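Local coordinates for protein DyP2 (Amycolatopsis sp. ATCC 39116, PDB 4G2C) that is a haem-containing dye-decolourising peroxidase that probably oxidises dyes, lignin-like compounds and manganese, and also carries a bound manganese ion, at residues 223-234 / 246-254; 363-373 / 414-423. All blocks are in the same frame, centred on the assembly; numbering follows the deposited sequence.

Overall arrangement
Interaction 1 closes along the chain before interaction 2 opens, and their centres lie about 17 Å apart. The first joins the lead-in and start of helix 228-237 to the loop that runs into strand 255-256; the second packs the turns of 363-373 against helix 416-424, whose Phe416, Thr419 and Gln420 belong to the haem pocket. The two meet directly: Gln252 of interaction 1 probably gives hydrogen bonds from NE2 to the backbone oxygens of Arg369 and Leu372, and Pro224 packs on Met373. Segments 246-254 and 363-373 run into strands 255-256 and 374-380 of one antiparallel sheet, so through Gln252 and Met373 the loop pair is joined to the turn packing on the haem-pocket helix.

Interaction 1: residues 223-234 / 246-254. With ACT (acetate ion), chain B.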
loop_
_atom_site.group_PDB
_atom_site.type_symbol
_atom_site.label_atom_id
_atom_site.label_comp_id
_atom_site.label_asym_id
_atom_site.label_seq_id
_atom_site.Cartn_x
_atom_site.Cartn_y
_atom_site.Cartn_z
ATOM N N GLN A 223 -7.290 -0.338 -6.339
ATOM C CA GLN A 223 -6.875 0.977 -5.882
ATOM C C GLN A 223 -8.055 1.933 -5.903
ATOM O O GLN A 223 -8.868 1.890 -6.828
ATOM C CB GLN A 223 -5.786 1.532 -6.815
ATOM C CG GLN A 223 -4.448 0.788 -6.770
ATOM C CD GLN A 223 -3.624 1.140 -5.535
ATOM O OE1 GLN A 223 -4.085 1.865 -4.644
ATOM N NE2 GLN A 223 -2.399 0.627 -5.479
ATOM N N PRO A 224 -8.141 2.822 -4.897
ATOM C CA PRO A 224 -9.051 3.977 -4.976
ATOM C C PRO A 224 -8.652 4.878 -6.145
ATOM O O PRO A 224 -7.472 5.178 -6.298
ATOM C CB PRO A 224 -8.806 4.706 -3.650
ATOM C CG PRO A 224 -7.399 4.310 -3.252
ATOM C CD PRO A 224 -7.290 2.866 -3.695
ATOM N N LEU A 225 -9.608 5.268 -6.984
ATOM C CA LEU A 225 -9.307 6.162 -8.101
ATOM C C LEU A 225 -9.823 7.577 -7.817
ATOM O O LEU A 225 -11.031 7.791 -7.696
ATOM C CB LEU A 225 -9.892 5.625 -9.412
ATOM C CG LEU A 225 -9.467 4.189 -9.767
ATOM C CD1 LEU A 225 -10.031 3.709 -11.105
ATOM C CD2 LEU A 225 -7.933 4.082 -9.746
ATOM N N PHE A 226 -8.904 8.532 -7.706
ATOM C CA PHE A 226 -9.260 9.905 -7.370
ATOM C C PHE A 226 -9.512 10.752 -8.616
ATOM O O PHE A 226 -10.067 11.839 -8.534
ATOM C CB PHE A 226 -8.161 10.543 -6.505
ATOM C CG PHE A 226 -7.766 9.708 -5.326
ATOM C CD1 PHE A 226 -8.584 9.641 -4.206
ATOM C CD2 PHE A 226 -6.590 8.950 -5.350
ATOM C CE1 PHE A 226 -8.232 8.850 -3.115
ATOM C CE2 PHE A 226 -6.226 8.166 -4.265
ATOM C CZ PHE A 226 -7.047 8.119 -3.137
ATOM N N LEU A 227 -9.087 10.249 -9.765
ATOM C CA LEU A 227 -9.191 10.979 -11.024
ATOM C C LEU A 227 -10.265 10.363 -11.908
ATOM O O LEU A 227 -10.338 9.137 -12.076
ATOM C CB LEU A 227 -7.842 10.984 -11.755
ATOM C CG LEU A 227 -6.697 11.506 -10.877
ATOM C CD1 LEU A 227 -5.365 11.519 -11.632
ATOM C CD2 LEU A 227 -7.036 12.891 -10.343
ATOM N N THR A 228 -11.106 11.222 -12.462
ATOM C CA THR A 228 -12.240 10.761 -13.240
ATOM C C THR A 228 -11.747 10.031 -14.470
ATOM O O THR A 228 -12.378 9.079 -14.921
ATOM C CB THR A 228 -13.143 11.940 -13.650
ATOM O OG1 THR A 228 -13.674 12.552 -12.466
ATOM C CG2 THR A 228 -14.290 11.455 -14.509
ATOM N N GLU A 229 -10.609 10.490 -14.998
ATOM C CA GLU A 229 -9.973 9.888 -16.169
ATOM C C GLU A 229 -9.515 8.459 -15.851
ATOM O O GLU A 229 -9.431 7.607 -16.738
ATOM C CB GLU A 229 -8.753 10.721 -16.623
ATOM C CG GLU A 229 -9.058 12.113 -17.217
ATOM C CD GLU A 229 -9.399 13.179 -16.176
ATOM O OE1 GLU A 229 -9.360 12.885 -14.965
ATOM O OE2 GLU A 229 -9.713 14.323 -16.576
ATOM N N ASP A 230 -9.183 8.213 -14.589
ATOM C CA ASP A 230 -8.803 6.869 -14.167
ATOM C C ASP A 230 -10.055 5.988 -14.062
ATOM O O ASP A 230 -10.031 4.815 -14.413
ATOM C CB ASP A 230 -8.052 6.903 -12.833
ATOM C CG ASP A 230 -6.544 7.142 -13.001
ATOM O OD1 ASP A 230 -6.019 6.988 -14.125
ATOM O OD2 ASP A 230 -5.879 7.448 -11.990
ATOM N N VAL A 231 -11.159 6.570 -13.605
ATOM C CA VAL A 231 -12.388 5.801 -13.504
ATOM C C VAL A 231 -12.903 5.436 -14.896
ATOM O O VAL A 231 -13.358 4.311 -15.124
ATOM C CB VAL A 231 -13.456 6.502 -12.652
ATOM C CG1 VAL A 231 -14.697 5.631 -12.547
ATOM C CG2 VAL A 231 -12.902 6.810 -11.260
ATOM N N ASP A 232 -12.782 6.357 -15.839
ATOM C CA ASP A 232 -13.162 6.044 -17.218
ATOM C C ASP A 232 -12.301 4.916 -17.772
ATOM O O ASP A 232 -12.800 4.003 -18.434
ATOM C CB ASP A 232 -13.046 7.275 -18.127
ATOM C CG ASP A 232 -14.024 8.365 -17.755
ATOM O OD1 ASP A 232 -14.969 8.075 -16.985
ATOM O OD2 ASP A 232 -13.858 9.505 -18.241
ATOM N N ALA A 233 -11.000 4.995 -17.509
ATOM C CA ALA A 233 -10.059 4.000 -18.002
ATOM C C ALA A 233 -10.400 2.622 -17.447
ATOM O O ALA A 233 -10.380 1.628 -18.172
ATOM C CB ALA A 233 -8.608 4.393 -17.640
ATOM N N GLU A 234 -10.703 2.583 -16.155
ATOM C CA GLU A 234 -11.057 1.359 -15.467
ATOM C C GLU A 234 -12.304 0.753 -16.102
ATOM O O GLU A 234 -12.357 -0.455 -16.334
ATOM C CB GLU A 234 -11.284 1.640 -13.980
ATOM C CG GLU A 234 -11.461 0.405 -13.101
ATOM C CD GLU A 234 -10.145 -0.331 -12.812
ATOM O OE1 GLU A 234 -9.081 0.103 -13.305
ATOM O OE2 GLU A 234 -10.172 -1.349 -12.083
ATOM N N PRO A 246 -14.689 2.142 -7.900
ATOM C CA PRO A 246 -13.385 2.396 -7.264
ATOM C C PRO A 246 -13.116 3.887 -6.992
ATOM O O PRO A 246 -12.073 4.221 -6.413
ATOM C CB PRO A 246 -12.396 1.853 -8.299
ATOM C CG PRO A 246 -13.094 2.092 -9.622
ATOM C CD PRO A 246 -14.577 1.973 -9.359
ATOM N N SER A 247 -14.036 4.756 -7.414
ATOM C CA SER A 247 -13.949 6.198 -7.155
ATOM C C SER A 247 -13.632 6.487 -5.702
ATOM O O SER A 247 -14.107 5.804 -4.798
ATOM C CB SER A 247 -15.282 6.896 -7.468
ATOM O OG SER A 247 -15.663 6.715 -8.817
ATOM N N ALA A 248 -12.843 7.526 -5.477
ATOM C CA ALA A 248 -12.612 8.009 -4.129
ATOM C C ALA A 248 -12.515 9.520 -4.216
ATOM O O ALA A 248 -11.859 10.045 -5.108
ATOM C CB ALA A 248 -11.341 7.414 -3.547
ATOM N N PRO A 249 -13.194 10.219 -3.302
ATOM C CA PRO A 249 -13.143 11.679 -3.270
ATOM C C PRO A 249 -11.716 12.139 -2.945
ATOM O O PRO A 249 -10.987 11.412 -2.271
ATOM C CB PRO A 249 -14.086 12.025 -2.112
ATOM C CG PRO A 249 -14.074 10.779 -1.222
ATOM C CD PRO A 249 -13.991 9.651 -2.195
ATOM N N LEU A 250 -11.332 13.332 -3.387
ATOM C CA LEU A 250 -10.028 13.882 -3.035
ATOM C C LEU A 250 -9.769 13.921 -1.529
ATOM O O LEU A 250 -8.632 13.722 -1.086
ATOM C CB LEU A 250 -9.850 15.280 -3.623
ATOM C CG LEU A 250 -9.871 15.373 -5.148
ATOM C CD1 LEU A 250 -9.576 16.812 -5.591
ATOM C CD2 LEU A 250 -8.863 14.406 -5.743
ATOM N N GLU A 251 -10.805 14.169 -0.736
ATOM C CA GLU A 251 -10.627 14.201 0.721
ATOM C C GLU A 251 -10.148 12.859 1.294
ATOM O O GLU A 251 -9.771 12.779 2.460
ATOM C CB GLU A 251 -11.920 14.619 1.423
ATOM C CG GLU A 251 -13.022 13.567 1.322
ATOM C CD GLU A 251 -14.380 14.094 1.767
ATOM O OE1 GLU A 251 -14.423 15.154 2.424
ATOM O OE2 GLU A 251 -15.401 13.453 1.454
ATOM N N GLN A 252 -10.199 11.798 0.505
ATOM C CA GLN A 252 -9.745 10.496 1.009
ATOM C C GLN A 252 -8.212 10.331 0.930
ATOM O O GLN A 252 -7.680 9.287 1.273
ATOM C CB GLN A 252 -10.454 9.336 0.297
ATOM C CG GLN A 252 -10.389 8.021 1.086
ATOM C CD GLN A 252 -11.597 7.126 0.862
ATOM O OE1 GLN A 252 -12.707 7.606 0.626
ATOM N NE2 GLN A 252 -11.384 5.818 0.924
ATOM N N VAL A 253 -7.509 11.366 0.478
ATOM C CA VAL A 253 -6.061 11.286 0.365
ATOM C C VAL A 253 -5.403 12.643 0.589
ATOM O O VAL A 253 -4.347 12.721 1.199
ATOM C CB VAL A 253 -5.626 10.671 -0.997
ATOM C CG1 VAL A 253 -6.024 11.574 -2.162
ATOM C CG2 VAL A 253 -4.137 10.389 -1.008
ATOM N N LEU A 254 -6.037 13.717 0.122
ATOM C CA LEU A 254 -5.423 15.035 0.216
ATOM C C LEU A 254 -5.746 15.754 1.521
ATOM O O LEU A 254 -6.849 15.632 2.070
ATOM C CB LEU A 254 -5.834 15.915 -0.953
ATOM C CG LEU A 254 -5.442 15.441 -2.349
ATOM C CD1 LEU A 254 -5.898 16.464 -3.400
ATOM C CD2 LEU A 254 -3.933 15.216 -2.435
HETATM C C ACT B . -16.659 9.468 -10.487
HETATM O O ACT B . -15.857 8.596 -10.892
HETATM O OXT ACT B . -17.493 9.156 -9.596
HETATM C CH3 ACT B . -16.618 10.843 -11.062
#
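Leu225 and Ser247 form a single parallel beta bridge between two loops. Leu225 N donates to Pro246 O at 2.7 Å, nearly straight at 171°, and Ala248 N returns a bond to Leu225 O at 2.9 Å. Beside this bridge the Phe226 side chain reaches along the second loop. Its CB lies 4.0 Å from Leu250 CD2. With CG anti to the carbonyl carbon (chi1 -51°), the ring swings over to residues 248-253: CD1 meets Ala248 O at 3.4 Å, CE1 touches Ala248 CB at 3.5 Å, and CZ ends against Val253 CB. Val253 CG1 sits over the ring centre in a CH-pi contact, 3.6 Å from the centroid, with CG, CD2 and CE2 beneath it, while Pro249 O and Gln252 CB come up at the edge. In this dye-peroxidase fold the bridge joins the lead-in of helix 228-237 to residues 246-248, and Phe226, packed also on Leu59 and Ala374, carries the contact on to the 3-10 turn 250-252 before strand 255-256. On the other flank, Leu225 CD1 rests on Pro246 CG at 3.8 Å, and Val231 CG2 comes within 3.7 Å of Ser247 OG, a hydroxyl hydrogen-bonded to Asp245, near an acetate.

Interaction 2: residues 363-373 / 414-423; sequences EAPEEERKHLM and NQFEFTQQIW. With HEM (protoporphyrin IX containing Fe), chain C; ACT (acetate ion), chain E; ACT (acetate ion), chain D.
An aromatic cluster of His371, Phe418 and Trp423 joins the 3-10 turn 369-371 to helix 416-424, one of the elements lining the haem pocket. The His371 and Phe418 rings stack face to face, centroids 3.6 Å apart and planes at 10°, and Ile422 CG1 covers the opposite face of Phe418. Trp423 closes the cluster from another direction: its CZ2 lies 3.7 Å from His371 CD2, its six-membered ring is steeply inclined to the imidazole, and its rim also meets Glu368 CG and the backbone oxygen of Glu368. The imidazole is gripped at its edge as well. ND1 donates to Asn414 O at 2.8 Å, with the acceptor close to the ring plane and an N-H...O angle of 158°, while NE2 makes a weak bond to Glu363 OE1. Stack and edge bond together fix the ring's rotation. With an alanine at His371, Asn414 O would probably lose this donor and one face of Phe418 its cover, opening a gap beside Trp423.

At the start of the helix, Gln415 extends beyond CG and brings NE2 to Leu372 O at 2.9 Å; the same NE2 also reaches the backbone oxygen of Gln252. Met373 bends at chi3 (67°), which carries CE to Thr419 OG1 at 3.4 Å, tip to tip. That hydroxyl bonds back to Gln415 O, which also accepts Thr419 N from the opposite face of its carbonyl plane. Phe416 CE1 touches the haem vinyl carbon CBC at 3.5 Å, and Thr419 CG2 packs on the same vinyl group, so the turn-on-helix packing continues into the wall of a peroxidase haem pocket.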
loop_
_atom_site.group_PDB
_atom_site.type_symbol
_atom_site.label_atom_id
_atom_site.label_comp_id
_atom_site.label_asym_id
_atom_site.label_seq_id
_atom_site.Cartn_x
_atom_site.Cartn_y
_atom_site.Cartn_z
ATOM N N GLU A 363 -20.904 -0.944 9.731
ATOM C CA GLU A 363 -21.335 0.406 9.383
ATOM C C GLU A 363 -21.862 0.413 7.938
ATOM O O GLU A 363 -21.657 -0.544 7.194
ATOM C CB GLU A 363 -20.174 1.412 9.587
ATOM C CG GLU A 363 -18.931 1.114 8.752
ATOM C CD GLU A 363 -17.694 1.917 9.169
ATOM O OE1 GLU A 363 -16.572 1.499 8.810
ATOM O OE2 GLU A 363 -17.826 2.967 9.832
ATOM N N ALA A 364 -22.542 1.479 7.537
ATOM C CA ALA A 364 -23.116 1.526 6.197
ATOM C C ALA A 364 -22.002 1.492 5.178
ATOM O O ALA A 364 -20.921 2.035 5.413
ATOM C CB ALA A 364 -23.967 2.769 6.011
ATOM N N PRO A 365 -22.262 0.847 4.038
ATOM C CA PRO A 365 -21.255 0.731 2.978
ATOM C C PRO A 365 -20.588 2.066 2.651
ATOM O O PRO A 365 -19.387 2.080 2.394
ATOM C CB PRO A 365 -22.067 0.208 1.788
ATOM C CG PRO A 365 -23.140 -0.640 2.437
ATOM C CD PRO A 365 -23.492 0.089 3.728
ATOM N N GLU A 366 -21.353 3.156 2.676
ATOM C CA GLU A 366 -20.838 4.470 2.321
ATOM C C GLU A 366 -19.809 4.948 3.324
ATOM O O GLU A 366 -18.937 5.739 2.979
ATOM C CB GLU A 366 -21.964 5.515 2.236
ATOM C CG GLU A 366 -23.182 5.077 1.432
ATOM C CD GLU A 366 -24.283 4.494 2.312
ATOM O OE1 GLU A 366 -25.002 5.291 2.966
ATOM O OE2 GLU A 366 -24.424 3.246 2.347
ATOM N N GLU A 367 -19.929 4.506 4.572
ATOM C CA GLU A 367 -18.940 4.870 5.594
ATOM C C GLU A 367 -17.781 3.869 5.630
ATOM O O GLU A 367 -16.639 4.232 5.895
ATOM C CB GLU A 367 -19.593 4.956 6.970
ATOM C CG GLU A 367 -20.657 6.045 7.078
ATOM C CD GLU A 367 -20.078 7.426 6.842
ATOM O OE1 GLU A 367 -19.079 7.773 7.508
ATOM O OE2 GLU A 367 -20.618 8.159 5.986
ATOM N N GLU A 368 -18.091 2.606 5.354
ATOM C CA GLU A 368 -17.095 1.549 5.381
ATOM C C GLU A 368 -15.961 1.873 4.426
ATOM O O GLU A 368 -14.792 1.698 4.771
ATOM C CB GLU A 368 -17.712 0.199 5.011
ATOM C CG GLU A 368 -16.793 -0.992 5.273
ATOM C CD GLU A 368 -17.290 -2.252 4.590
ATOM O OE1 GLU A 368 -18.140 -2.953 5.182
ATOM O OE2 GLU A 368 -16.847 -2.531 3.448
ATOM N N ARG A 369 -16.304 2.364 3.234
ATOM C CA ARG A 369 -15.291 2.589 2.206
ATOM C C ARG A 369 -14.394 3.810 2.476
ATOM O O ARG A 369 -13.419 4.034 1.767
ATOM C CB ARG A 369 -15.920 2.659 0.804
ATOM C CG ARG A 369 -16.642 3.971 0.490
ATOM C CD ARG A 369 -17.460 3.838 -0.809
ATOM N NE ARG A 369 -16.632 4.025 -1.997
ATOM C CZ ARG A 369 -16.638 3.239 -3.074
ATOM N NH1 ARG A 369 -17.442 2.185 -3.155
ATOM N NH2 ARG A 369 -15.836 3.524 -4.086
ATOM N N LYS A 370 -14.708 4.590 3.502
ATOM C CA LYS A 370 -13.889 5.765 3.778
ATOM C C LYS A 370 -12.548 5.366 4.377
ATOM O O LYS A 370 -11.623 6.163 4.376
ATOM C CB LYS A 370 -14.610 6.762 4.679
ATOM C CG LYS A 370 -15.799 7.441 4.001
ATOM C CD LYS A 370 -16.497 8.416 4.936
ATOM C CE LYS A 370 -17.712 9.055 4.263
ATOM N NZ LYS A 370 -18.322 10.095 5.134
ATOM N N HIS A 371 -12.448 4.124 4.860
ATOM C CA HIS A 371 -11.207 3.627 5.458
ATOM C C HIS A 371 -10.185 3.135 4.419
ATOM O O HIS A 371 -9.016 2.898 4.748
ATOM C CB HIS A 371 -11.533 2.504 6.440
ATOM C CG HIS A 371 -12.556 2.877 7.464
ATOM N ND1 HIS A 371 -12.274 3.701 8.532
ATOM C CD2 HIS A 371 -13.859 2.526 7.592
ATOM C CE1 HIS A 371 -13.361 3.846 9.273
ATOM N NE2 HIS A 371 -14.335 3.145 8.722
ATOM N N LEU A 372 -10.643 2.975 3.174
ATOM C CA LEU A 372 -9.812 2.509 2.071
ATOM C C LEU A 372 -8.760 3.550 1.717
ATOM O O LEU A 372 -8.954 4.744 1.943
ATOM C CB LEU A 372 -10.665 2.185 0.841
ATOM C CG LEU A 372 -11.736 1.106 1.050
ATOM C CD1 LEU A 372 -12.464 0.768 -0.265
ATOM C CD2 LEU A 372 -11.110 -0.126 1.639
ATOM N N MET A 373 -7.656 3.096 1.135
ATOM C CA MET A 373 -6.521 3.971 0.949
ATOM C C MET A 373 -5.711 3.650 -0.304
ATOM O O MET A 373 -5.765 2.550 -0.827
ATOM C CB MET A 373 -5.626 3.900 2.190
ATOM C CG MET A 373 -4.650 2.753 2.146
ATOM S SD MET A 373 -4.134 2.208 3.762
ATOM C CE MET A 373 -5.669 1.538 4.413
ATOM N N ASN A 414 -7.761 6.733 10.700
ATOM C CA ASN A 414 -9.017 6.221 10.154
ATOM C C ASN A 414 -8.815 5.367 8.911
ATOM O O ASN A 414 -9.775 4.847 8.356
ATOM C CB ASN A 414 -9.984 7.367 9.832
ATOM C CG ASN A 414 -11.411 6.879 9.580
ATOM O OD1 ASN A 414 -11.974 6.119 10.378
ATOM N ND2 ASN A 414 -11.994 7.309 8.469
ATOM N N GLN A 415 -7.565 5.248 8.474
ATOM C CA GLN A 415 -7.269 4.582 7.218
ATOM C C GLN A 415 -6.257 3.452 7.423
ATOM O O GLN A 415 -6.674 2.312 7.656
ATOM C CB GLN A 415 -6.841 5.587 6.135
ATOM C CG GLN A 415 -8.017 6.287 5.467
ATOM C CD GLN A 415 -7.583 7.344 4.481
ATOM O OE1 GLN A 415 -6.905 8.303 4.849
ATOM N NE2 GLN A 415 -7.945 7.163 3.208
ATOM N N PHE A 416 -4.951 3.735 7.383
ATOM C CA PHE A 416 -4.012 2.626 7.613
ATOM C C PHE A 416 -4.231 1.958 8.964
ATOM O O PHE A 416 -4.392 0.745 9.031
ATOM C CB PHE A 416 -2.530 2.987 7.504
ATOM C CG PHE A 416 -1.644 1.951 8.160
ATOM C CD1 PHE A 416 -1.418 0.727 7.541
ATOM C CD2 PHE A 416 -1.113 2.169 9.429
ATOM C CE1 PHE A 416 -0.658 -0.254 8.152
ATOM C CE2 PHE A 416 -0.341 1.196 10.054
ATOM C CZ PHE A 416 -0.112 -0.021 9.412
ATOM N N GLU A 417 -4.214 2.749 10.038
ATOM C CA GLU A 417 -4.352 2.185 11.383
ATOM C C GLU A 417 -5.688 1.522 11.647
ATOM O O GLU A 417 -5.743 0.502 12.311
ATOM C CB GLU A 417 -4.074 3.229 12.459
ATOM C CG GLU A 417 -2.654 3.765 12.431
ATOM C CD GLU A 417 -2.407 4.708 13.570
ATOM O OE1 GLU A 417 -3.405 5.300 14.057
ATOM O OE2 GLU A 417 -1.232 4.831 13.992
ATOM N N PHE A 418 -6.770 2.115 11.152
ATOM C CA PHE A 418 -8.083 1.489 11.243
ATOM C C PHE A 418 -8.024 0.093 10.610
ATOM O O PHE A 418 -8.430 -0.909 11.214
ATOM C CB PHE A 418 -9.137 2.365 10.526
ATOM C CG PHE A 418 -10.563 2.080 10.940
ATOM C CD1 PHE A 418 -11.307 1.092 10.302
ATOM C CD2 PHE A 418 -11.156 2.799 11.975
ATOM C CE1 PHE A 418 -12.633 0.829 10.684
ATOM C CE2 PHE A 418 -12.471 2.544 12.374
ATOM C CZ PHE A 418 -13.210 1.551 11.724
ATOM N N THR A 419 -7.516 0.031 9.381
ATOM C CA THR A 419 -7.510 -1.211 8.602
ATOM C C THR A 419 -6.681 -2.297 9.294
ATOM O O THR A 419 -7.104 -3.454 9.405
ATOM C CB THR A 419 -6.977 -0.961 7.177
ATOM O OG1 THR A 419 -7.891 -0.104 6.469
ATOM C CG2 THR A 419 -6.794 -2.268 6.414
ATOM N N GLN A 420 -5.511 -1.904 9.792
ATOM C CA GLN A 420 -4.611 -2.825 10.482
ATOM C C GLN A 420 -5.192 -3.241 11.827
ATOM O O GLN A 420 -5.230 -4.433 12.167
ATOM C CB GLN A 420 -3.249 -2.167 10.714
ATOM C CG GLN A 420 -2.242 -3.087 11.365
ATOM C CD GLN A 420 -1.792 -4.181 10.422
ATOM O OE1 GLN A 420 -1.279 -3.898 9.338
ATOM N NE2 GLN A 420 -1.991 -5.440 10.818
ATOM N N GLN A 421 -5.651 -2.257 12.592
ATOM C CA GLN A 421 -6.104 -2.517 13.962
ATOM C C GLN A 421 -7.538 -3.053 14.057
ATOM O O GLN A 421 -7.772 -4.124 14.613
ATOM C CB GLN A 421 -5.945 -1.272 14.847
ATOM C CG GLN A 421 -6.421 -1.515 16.288
ATOM C CD GLN A 421 -6.440 -0.268 17.166
ATOM O OE1 GLN A 421 -5.846 0.757 16.842
ATOM N NE2 GLN A 421 -7.137 -0.361 18.293
ATOM N N ILE A 422 -8.486 -2.308 13.500
ATOM C CA ILE A 422 -9.915 -2.574 13.676
ATOM C C ILE A 422 -10.450 -3.643 12.725
ATOM O O ILE A 422 -11.522 -4.201 12.947
ATOM C CB ILE A 422 -10.726 -1.287 13.423
ATOM C CG1 ILE A 422 -10.139 -0.139 14.241
ATOM C CG2 ILE A 422 -12.228 -1.508 13.687
ATOM C CD1 ILE A 422 -10.374 -0.281 15.738
ATOM N N TRP A 423 -9.721 -3.903 11.647
ATOM C CA TRP A 423 -10.142 -4.906 10.681
ATOM C C TRP A 423 -9.210 -6.124 10.706
ATOM O O TRP A 423 -9.606 -7.216 11.138
ATOM C CB TRP A 423 -10.244 -4.301 9.279
ATOM C CG TRP A 423 -11.457 -3.396 9.096
ATOM C CD1 TRP A 423 -12.462 -3.165 10.015
ATOM C CD2 TRP A 423 -11.804 -2.628 7.925
ATOM N NE1 TRP A 423 -13.395 -2.302 9.480
ATOM C CE2 TRP A 423 -13.015 -1.958 8.205
ATOM C CE3 TRP A 423 -11.209 -2.444 6.667
ATOM C CZ2 TRP A 423 -13.640 -1.121 7.277
ATOM C CZ3 TRP A 423 -11.831 -1.607 5.747
ATOM C CH2 TRP A 423 -13.039 -0.962 6.058
HETATM C CHA HEM C . -4.717 -6.251 -1.588
HETATM C CHB HEM C . -0.784 -8.813 -0.325
HETATM C CHC HEM C . 0.105 -5.753 3.342
HETATM C CHD HEM C . -4.209 -3.703 2.561
HETATM C C1A HEM C . -3.724 -7.201 -1.580
HETATM C C2A HEM C . -3.580 -8.270 -2.547
HETATM C C3A HEM C . -2.493 -8.967 -2.195
HETATM C C4A HEM C . -1.914 -8.368 -1.005
HETATM C CMA HEM C . -1.931 -10.203 -2.918
HETATM C CAA HEM C . -4.530 -8.519 -3.752
HETATM C CBA HEM C . -4.100 -7.637 -4.928
HETATM C CGA HEM C . -4.706 -6.254 -4.852
HETATM O O1A HEM C . -5.938 -6.120 -4.743
HETATM O O2A HEM C . -3.958 -5.256 -4.902
HETATM C C1B HEM C . -0.185 -8.232 0.784
HETATM C C2B HEM C . 1.036 -8.658 1.466
HETATM C C3B HEM C . 1.266 -7.796 2.477
HETATM C C4B HEM C . 0.225 -6.797 2.462
HETATM C CMB HEM C . 1.881 -9.900 1.086
HETATM C CAB HEM C . 2.425 -7.772 3.498
HETATM C CBB HEM C . 3.574 -8.403 3.247
HETATM C C1C HEM C . -1.026 -4.983 3.496
HETATM C C2C HEM C . -1.301 -4.084 4.606
HETATM C C3C HEM C . -2.491 -3.507 4.372
HETATM C C4C HEM C . -3.000 -4.028 3.119
HETATM C CMC HEM C . -0.359 -3.817 5.814
HETATM C CAC HEM C . -3.244 -2.501 5.276
HETATM C CBC HEM C . -2.970 -2.396 6.586
HETATM C C1D HEM C . -4.712 -4.151 1.358
HETATM C C2D HEM C . -5.874 -3.597 0.715
HETATM C C3D HEM C . -6.002 -4.389 -0.578
HETATM C C4D HEM C . -4.937 -5.341 -0.585
HETATM C CMD HEM C . -6.763 -2.451 1.226
HETATM C CAD HEM C . -7.067 -4.256 -1.648
HETATM C CBD HEM C . -8.287 -4.922 -1.043
HETATM C CGD HEM C . -9.386 -4.661 -2.035
HETATM O O1D HEM C . -9.634 -3.462 -2.332
HETATM O O2D HEM C . -9.960 -5.659 -2.547
HETATM N NA HEM C . -2.698 -7.282 -0.668
HETATM N NB HEM C . -0.638 -7.095 1.424
HETATM N NC HEM C . -2.088 -4.925 2.607
HETATM N ND HEM C . -4.196 -5.168 0.562
HETATM FE FE HEM C . -2.450 -6.292 1.080
HETATM C C ACT E . -11.005 9.517 5.295
HETATM O O ACT E . -12.119 9.609 4.706
HETATM O OXT ACT E . -10.890 8.743 6.282
HETATM C CH3 ACT E . -9.834 10.305 4.826
HETATM C C ACT D . -12.510 4.158 -2.404
HETATM O O ACT D . -12.426 3.372 -3.387
HETATM O OXT ACT D . -13.634 4.681 -2.120
HETATM C CH3 ACT D . -11.278 4.451 -1.600
#